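Fucoxanthin chlorophyll a/c-binding protein Lhcq11 (PDB 6L4U) probably harvests light as an antenna subunit of a diatom photosystem, binding chlorophyll a, chlorophyll c1 and carotenoids and passing excitation energy on. Local coordinates at residues Y95-S98 and E99-G103; H102-I105 and A106-A109. All blocks are in the same frame, centred on the assembly; numbering follows the deposited sequence.

Interaction 1 (Y95-S98 and E99-G103). With CLA (chlorophyll a), chain B.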
# COMPACT_ATOMS: atom_id res chain seq x y z
N TYR Y 95 -0.54 -65.81 21.65
CA TYR Y 95 0.49 -66.75 21.22
C TYR Y 95 -0.10 -68.14 21.01
O TYR Y 95 0.35 -68.89 20.14
CB TYR Y 95 1.62 -66.81 22.25
CG TYR Y 95 2.49 -65.58 22.34
CD1 TYR Y 95 2.46 -64.60 21.35
CD2 TYR Y 95 3.35 -65.40 23.42
CE1 TYR Y 95 3.26 -63.48 21.45
CE2 TYR Y 95 4.15 -64.28 23.52
CZ TYR Y 95 4.10 -63.33 22.53
OH TYR Y 95 4.89 -62.21 22.62
N ARG Y 96 -1.11 -68.52 21.81
CA ARG Y 96 -1.70 -69.84 21.66
C ARG Y 96 -2.65 -69.90 20.48
O ARG Y 96 -2.69 -70.90 19.76
CB ARG Y 96 -2.41 -70.24 22.96
CG ARG Y 96 -3.05 -71.63 22.93
CD ARG Y 96 -2.08 -72.71 22.48
NE ARG Y 96 -1.18 -73.13 23.54
CZ ARG Y 96 0.06 -73.56 23.34
NH1 ARG Y 96 0.54 -73.63 22.11
NH2 ARG Y 96 0.81 -73.92 24.37
N HIS Y 97 -3.44 -68.84 20.27
CA HIS Y 97 -4.36 -68.81 19.15
C HIS Y 97 -3.63 -68.77 17.82
O HIS Y 97 -4.08 -69.37 16.84
CB HIS Y 97 -5.30 -67.61 19.25
CG HIS Y 97 -6.46 -67.67 18.31
ND1 HIS Y 97 -7.74 -68.00 18.72
CD2 HIS Y 97 -6.55 -67.45 16.98
CE1 HIS Y 97 -8.55 -67.98 17.68
NE2 HIS Y 97 -7.85 -67.65 16.61
N SER Y 98 -2.49 -68.08 17.76
CA SER Y 98 -1.77 -68.00 16.50
C SER Y 98 -0.93 -69.24 16.24
O SER Y 98 -0.54 -69.46 15.09
CB SER Y 98 -0.88 -66.77 16.47
OG SER Y 98 -0.24 -66.68 15.21
N GLU Y 99 -0.63 -70.05 17.26
CA GLU Y 99 0.05 -71.32 16.99
C GLU Y 99 -0.88 -72.30 16.30
O GLU Y 99 -0.50 -72.94 15.31
CB GLU Y 99 0.61 -71.94 18.28
CG GLU Y 99 1.29 -73.29 18.02
CD GLU Y 99 2.31 -73.73 19.06
OE1 GLU Y 99 2.45 -73.08 20.11
OE2 GLU Y 99 2.99 -74.74 18.82
N VAL Y 100 -2.12 -72.42 16.79
CA VAL Y 100 -3.04 -73.37 16.19
C VAL Y 100 -3.55 -72.87 14.84
O VAL Y 100 -3.89 -73.67 13.97
CB VAL Y 100 -4.20 -73.71 17.15
CG1 VAL Y 100 -3.65 -74.29 18.44
CG2 VAL Y 100 -5.06 -72.50 17.45
N LYS Y 101 -3.59 -71.55 14.63
CA LYS Y 101 -3.98 -71.06 13.31
C LYS Y 101 -2.85 -71.22 12.31
O LYS Y 101 -3.09 -71.45 11.12
CB LYS Y 101 -4.42 -69.60 13.39
CG LYS Y 101 -5.21 -69.16 12.18
CD LYS Y 101 -5.47 -67.67 12.19
CE LYS Y 101 -6.95 -67.38 12.31
NZ LYS Y 101 -7.26 -65.98 11.91
N HIS Y 102 -1.60 -71.10 12.77
CA HIS Y 102 -0.47 -71.44 11.92
C HIS Y 102 -0.41 -72.93 11.65
O HIS Y 102 -0.01 -73.34 10.55
CB HIS Y 102 0.84 -70.99 12.58
CG HIS Y 102 1.23 -69.58 12.28
ND1 HIS Y 102 0.81 -68.52 13.05
CD2 HIS Y 102 2.02 -69.06 11.32
CE1 HIS Y 102 1.32 -67.40 12.56
NE2 HIS Y 102 2.05 -67.70 11.51
N GLY Y 103 -0.80 -73.75 12.63
CA GLY Y 103 -0.69 -75.19 12.46
C GLY Y 103 -1.75 -75.76 11.54
O GLY Y 103 -1.45 -76.53 10.62
MG CLA B . 4.94 -73.19 19.88
CHA CLA B . 5.27 -73.58 23.29
CHB CLA B . 3.47 -70.18 20.43
CHC CLA B . 5.13 -72.67 16.55
CHD CLA B . 7.13 -76.17 19.47
NA CLA B . 4.49 -72.05 21.55
C1A CLA B . 4.57 -72.33 22.80
C2A CLA B . 3.98 -71.33 23.76
C3A CLA B . 3.37 -70.33 22.80
C4A CLA B . 3.81 -70.90 21.50
CMA CLA B . 1.85 -70.45 22.89
CAA CLA B . 5.11 -70.61 24.54
CBA CLA B . 5.16 -69.08 24.64
CGA CLA B . 6.18 -68.52 23.68
O1A CLA B . 7.37 -68.59 23.91
O2A CLA B . 5.71 -67.91 22.45
NB CLA B . 4.39 -71.64 18.68
C1B CLA B . 3.75 -70.52 19.03
C2B CLA B . 3.36 -69.64 17.90
C3B CLA B . 3.87 -70.40 16.73
C4B CLA B . 4.49 -71.61 17.34
CMB CLA B . 2.64 -68.32 17.89
CAB CLA B . 3.78 -70.03 15.30
CBB CLA B . 4.87 -69.83 14.58
NC CLA B . 5.93 -74.20 18.37
C1C CLA B . 5.86 -73.83 17.08
C2C CLA B . 6.62 -74.69 16.14
C3C CLA B . 7.20 -75.72 17.01
C4C CLA B . 6.71 -75.32 18.35
CMC CLA B . 6.79 -74.59 14.65
CAC CLA B . 8.08 -76.88 16.63
CBC CLA B . 9.51 -76.40 16.74
ND CLA B . 6.02 -74.52 20.98
C1D CLA B . 6.76 -75.74 20.81
C2D CLA B . 7.09 -76.49 22.04
C3D CLA B . 6.46 -75.59 23.04
C4D CLA B . 5.90 -74.52 22.36
CMD CLA B . 7.81 -77.76 22.39
CAD CLA B . 6.22 -75.38 24.48
OBD CLA B . 6.59 -76.18 25.42
CBD CLA B . 5.43 -74.15 24.66
CGD CLA B . 4.08 -74.63 25.06
O1D CLA B . 3.18 -74.74 24.24
O2D CLA B . 3.80 -74.99 26.44
CED CLA B . 2.72 -75.87 26.72
C1 CLA B . 6.44 -68.20 21.26
C2 CLA B . 6.57 -67.02 20.32
C3 CLA B . 6.66 -67.23 19.00
C4 CLA B . 6.65 -68.62 18.43
C5 CLA B . 6.80 -66.07 18.05
C6 CLA B . 8.24 -65.86 17.59
C7 CLA B . 8.46 -66.42 16.19
C8 CLA B . 9.86 -66.14 15.68
C9 CLA B . 9.82 -65.08 14.58
C10 CLA B . 10.48 -67.44 15.18
C11 CLA B . 11.87 -67.21 14.60
C12 CLA B . 12.13 -68.19 13.46
C13 CLA B . 12.31 -69.60 13.99
C14 CLA B . 13.65 -69.76 14.69
C15 CLA B . 12.16 -70.58 12.84
C16 CLA B . 13.29 -70.45 11.82
C17 CLA B . 13.34 -71.67 10.90
C18 CLA B . 12.02 -71.84 10.14
C19 CLA B . 11.49 -73.26 10.28
C20 CLA B . 12.19 -71.45 8.68
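Arg96 and Glu99, one turn apart on helix 89-115, lie side by side and point the same way toward one chlorophyll a. Arg96 NH1 comes within 2.8 Å of Glu99 OE1, the carboxylate meeting the edge of a guanidinium whose plane is turned 43° from its own. The same OE1 binds the chlorophyll magnesium at 2.5 Å. The bends of Arg96 at chi2 (52°) and chi3 (79°) swing its NH2 round to the ester carbonyl O1D of the pigment, a nearly straight hydrogen bond of 2.5 Å, while the ring methyl CMA covers one guanidinium face. Glu99 instead runs out extended, with CG anti to its own N, to set the carboxylate at an axial position of the metal.

A second tight spot lies one turn on. Ser98 O accepts both His102 N, at 3.0 Å, and His102 ND1, at 2.6 Å, from opposite faces of its carbonyl plane; ND1 keeps the oxygen in the plane of its ring. That leaves NE2 to bind the magnesium of another chlorophyll a. Between His97 and Lys101 the contact is looser, though also buried: Lys101 CE merely passes the edge of the His97 ring, 4.4 Å from NE2, and NZ goes on to a chlorophyll c1, while the His97 ring stacks on Tyr178.

Glu99 OE2 forms a salt bridge with Arg219 of helix 208-230, the interhelical pair characteristic of the chlorophyll a/b-binding family. With a metal and two arginines around it, the carboxylate is probably kept ionised, so that ligand and neutralising charge come together in the membrane interior.

Interaction 2 (H102-I105 and A106-A109). With KC1 (Chlorophyll c1), chain C.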
# COMPACT_ATOMS: atom_id res chain seq x y z
N HIS Y 102 -1.60 -71.10 12.77
CA HIS Y 102 -0.47 -71.44 11.92
C HIS Y 102 -0.41 -72.93 11.65
O HIS Y 102 -0.01 -73.34 10.55
CB HIS Y 102 0.84 -70.99 12.58
CG HIS Y 102 1.23 -69.58 12.28
ND1 HIS Y 102 0.81 -68.52 13.05
CD2 HIS Y 102 2.02 -69.06 11.32
CE1 HIS Y 102 1.32 -67.40 12.56
NE2 HIS Y 102 2.05 -67.70 11.51
N GLY Y 103 -0.80 -73.75 12.63
CA GLY Y 103 -0.69 -75.19 12.46
C GLY Y 103 -1.75 -75.76 11.54
O GLY Y 103 -1.45 -76.53 10.62
N ARG Y 104 -3.01 -75.36 11.75
CA ARG Y 104 -4.12 -75.92 10.98
C ARG Y 104 -4.12 -75.46 9.53
O ARG Y 104 -4.71 -76.13 8.68
CB ARG Y 104 -5.45 -75.57 11.66
CG ARG Y 104 -5.61 -76.21 13.02
CD ARG Y 104 -6.93 -75.86 13.68
NE ARG Y 104 -7.01 -74.49 14.16
CZ ARG Y 104 -7.92 -74.07 15.03
NH1 ARG Y 104 -8.82 -74.92 15.51
NH2 ARG Y 104 -7.94 -72.80 15.42
N ILE Y 105 -3.45 -74.35 9.23
CA ILE Y 105 -3.27 -73.96 7.84
C ILE Y 105 -2.14 -74.75 7.20
O ILE Y 105 -2.28 -75.27 6.08
CB ILE Y 105 -3.04 -72.44 7.75
CG1 ILE Y 105 -4.35 -71.71 8.08
CG2 ILE Y 105 -2.54 -72.03 6.37
CD1 ILE Y 105 -4.27 -70.21 7.96
N ALA Y 106 -1.02 -74.91 7.92
CA ALA Y 106 0.11 -75.66 7.38
C ALA Y 106 -0.15 -77.16 7.32
O ALA Y 106 0.55 -77.87 6.59
CB ALA Y 106 1.36 -75.38 8.20
N MET Y 107 -1.12 -77.67 8.08
CA MET Y 107 -1.51 -79.07 7.92
C MET Y 107 -2.21 -79.29 6.59
O MET Y 107 -1.90 -80.25 5.87
CB MET Y 107 -2.42 -79.50 9.07
CG MET Y 107 -1.71 -79.76 10.38
SD MET Y 107 -2.74 -80.64 11.58
CE MET Y 107 -3.42 -79.28 12.52
N ALA Y 108 -3.15 -78.41 6.24
CA ALA Y 108 -3.83 -78.51 4.96
C ALA Y 108 -2.91 -78.15 3.80
O ALA Y 108 -3.01 -78.74 2.72
CB ALA Y 108 -5.06 -77.61 4.95
N ALA Y 109 -2.00 -77.19 4.01
CA ALA Y 109 -1.12 -76.75 2.93
C ALA Y 109 0.00 -77.74 2.66
O ALA Y 109 0.62 -77.68 1.59
CB ALA Y 109 -0.53 -75.38 3.25
NB KC1 C . -7.98 -81.15 14.50
ND KC1 C . -10.28 -77.86 13.92
C1A KC1 C . -10.98 -79.21 16.74
C1B KC1 C . -7.85 -81.87 15.61
C1C KC1 C . -7.47 -79.73 11.82
C1D KC1 C . -10.48 -76.88 12.89
C2A KC1 C . -11.39 -79.77 18.09
C2B KC1 C . -6.72 -82.84 15.60
C2C KC1 C . -7.05 -79.21 10.50
C2D KC1 C . -11.55 -75.89 13.15
C3A KC1 C . -10.44 -80.94 18.23
C3B KC1 C . -6.13 -82.61 14.26
C3C KC1 C . -7.88 -78.02 10.31
C3D KC1 C . -12.01 -76.37 14.47
C4A KC1 C . -9.68 -80.81 16.95
C4B KC1 C . -7.01 -81.54 13.68
C4C KC1 C . -8.69 -78.00 11.56
C4D KC1 C . -11.24 -77.47 14.82
CAA KC1 C . -12.77 -80.43 18.19
CAB KC1 C . -4.95 -83.30 13.66
CAC KC1 C . -7.90 -77.06 9.15
CAD KC1 C . -12.98 -76.14 15.56
CBA KC1 C . -13.78 -79.70 19.07
CBB KC1 C . -4.90 -83.75 12.43
CBC KC1 C . -8.98 -77.51 8.19
CBD KC1 C . -12.76 -77.15 16.62
CED KC1 C . -10.66 -76.44 19.70
CGA KC1 C . -13.22 -79.30 20.42
CGD KC1 C . -12.38 -76.46 17.89
CHA KC1 C . -11.65 -78.01 16.14
CHB KC1 C . -8.74 -81.73 16.76
CHC KC1 C . -6.82 -80.96 12.34
CHD KC1 C . -9.65 -76.90 11.69
CMA KC1 C . -9.51 -80.69 19.40
CMB KC1 C . -6.31 -83.78 16.68
CMC KC1 C . -6.02 -79.77 9.57
CMD KC1 C . -12.14 -74.71 12.42
NA KC1 C . -10.02 -79.82 16.13
NC KC1 C . -8.42 -79.01 12.43
O1A KC1 C . -12.63 -80.09 21.12
O1D KC1 C . -13.24 -75.97 18.61
O2A KC1 C . -13.41 -77.94 20.90
O2D KC1 C . -10.99 -76.41 18.31
OBD KC1 C . -13.85 -75.20 15.56
MG KC1 C . -9.30 -79.62 14.19
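Arg104 and Met107 sit one turn apart on helix 89-115, a membrane-spanning helix of the light-harvesting fold, and their side chains cross obliquely against one face of a chlorophyll c1. Met107 bends at chi3 (-94°), which turns its terminal methyl back along the helix until CE rests 3.8 Å from Arg104 CG. Arg104 runs straight through chi2 (-180°) and then bends at chi3 (-72°), so its aliphatic stem lies along the macrocycle: CD is 3.5 Å from the pigment atom CHD. Farther out, NH1 reaches 3.6 Å from the ring nitrogen ND, the guanidinium standing oblique to the pigment.

The polar end is held by protein. NH1 gives a hydrogen bond to Gly185 O and makes a long, weak ion pair with Glu214, while NE bonds weakly to Val100 O one turn earlier. A leucine in its place would probably leave Gly185 O without this donor, Glu214 without its distant counter-charge and part of the macrocycle without its cover.

Behind these side chains run the helical backbone bonds. Gly103 O accepts Met107 N at 2.8 Å, and Ile105 O accepts Ala109 N, also at 2.8 Å; Arg104 O instead faces the pigment, 3.4 Å from its CAC. Ala106 carries its small side chain to Met222 and Val225 of helix 208-230, and together with Ile105 and Ala109 it touches a carotenoid as well. Met107 divides its length between helix and pigment: CG lies 3.2 Å from Gly103 O, whereas SD is 3.9 Å from the pigment's ring methyl CMC.

Interactions 1 and 2 follow each other along helix 89-115, sharing His102 and Gly103, with centres about 10 Å apart. Neither is a surface contact: every touching residue of 95-103 is buried, and within 102-109 Ile105 alone is partly exposed. Both lie against helix 208-230, but by different means. Interaction 1 meets that neighbour through a salt bridge from Glu99 to its Arg219 and supplies magnesium ligands; interaction 2 offers mainly alanine and methionine, and its arginine lies along a pigment without binding the metal. His102 belongs to both, its ring bonded to Ser98 and ligating a second chlorophyll a, its carbonyl accepting Ala106 N.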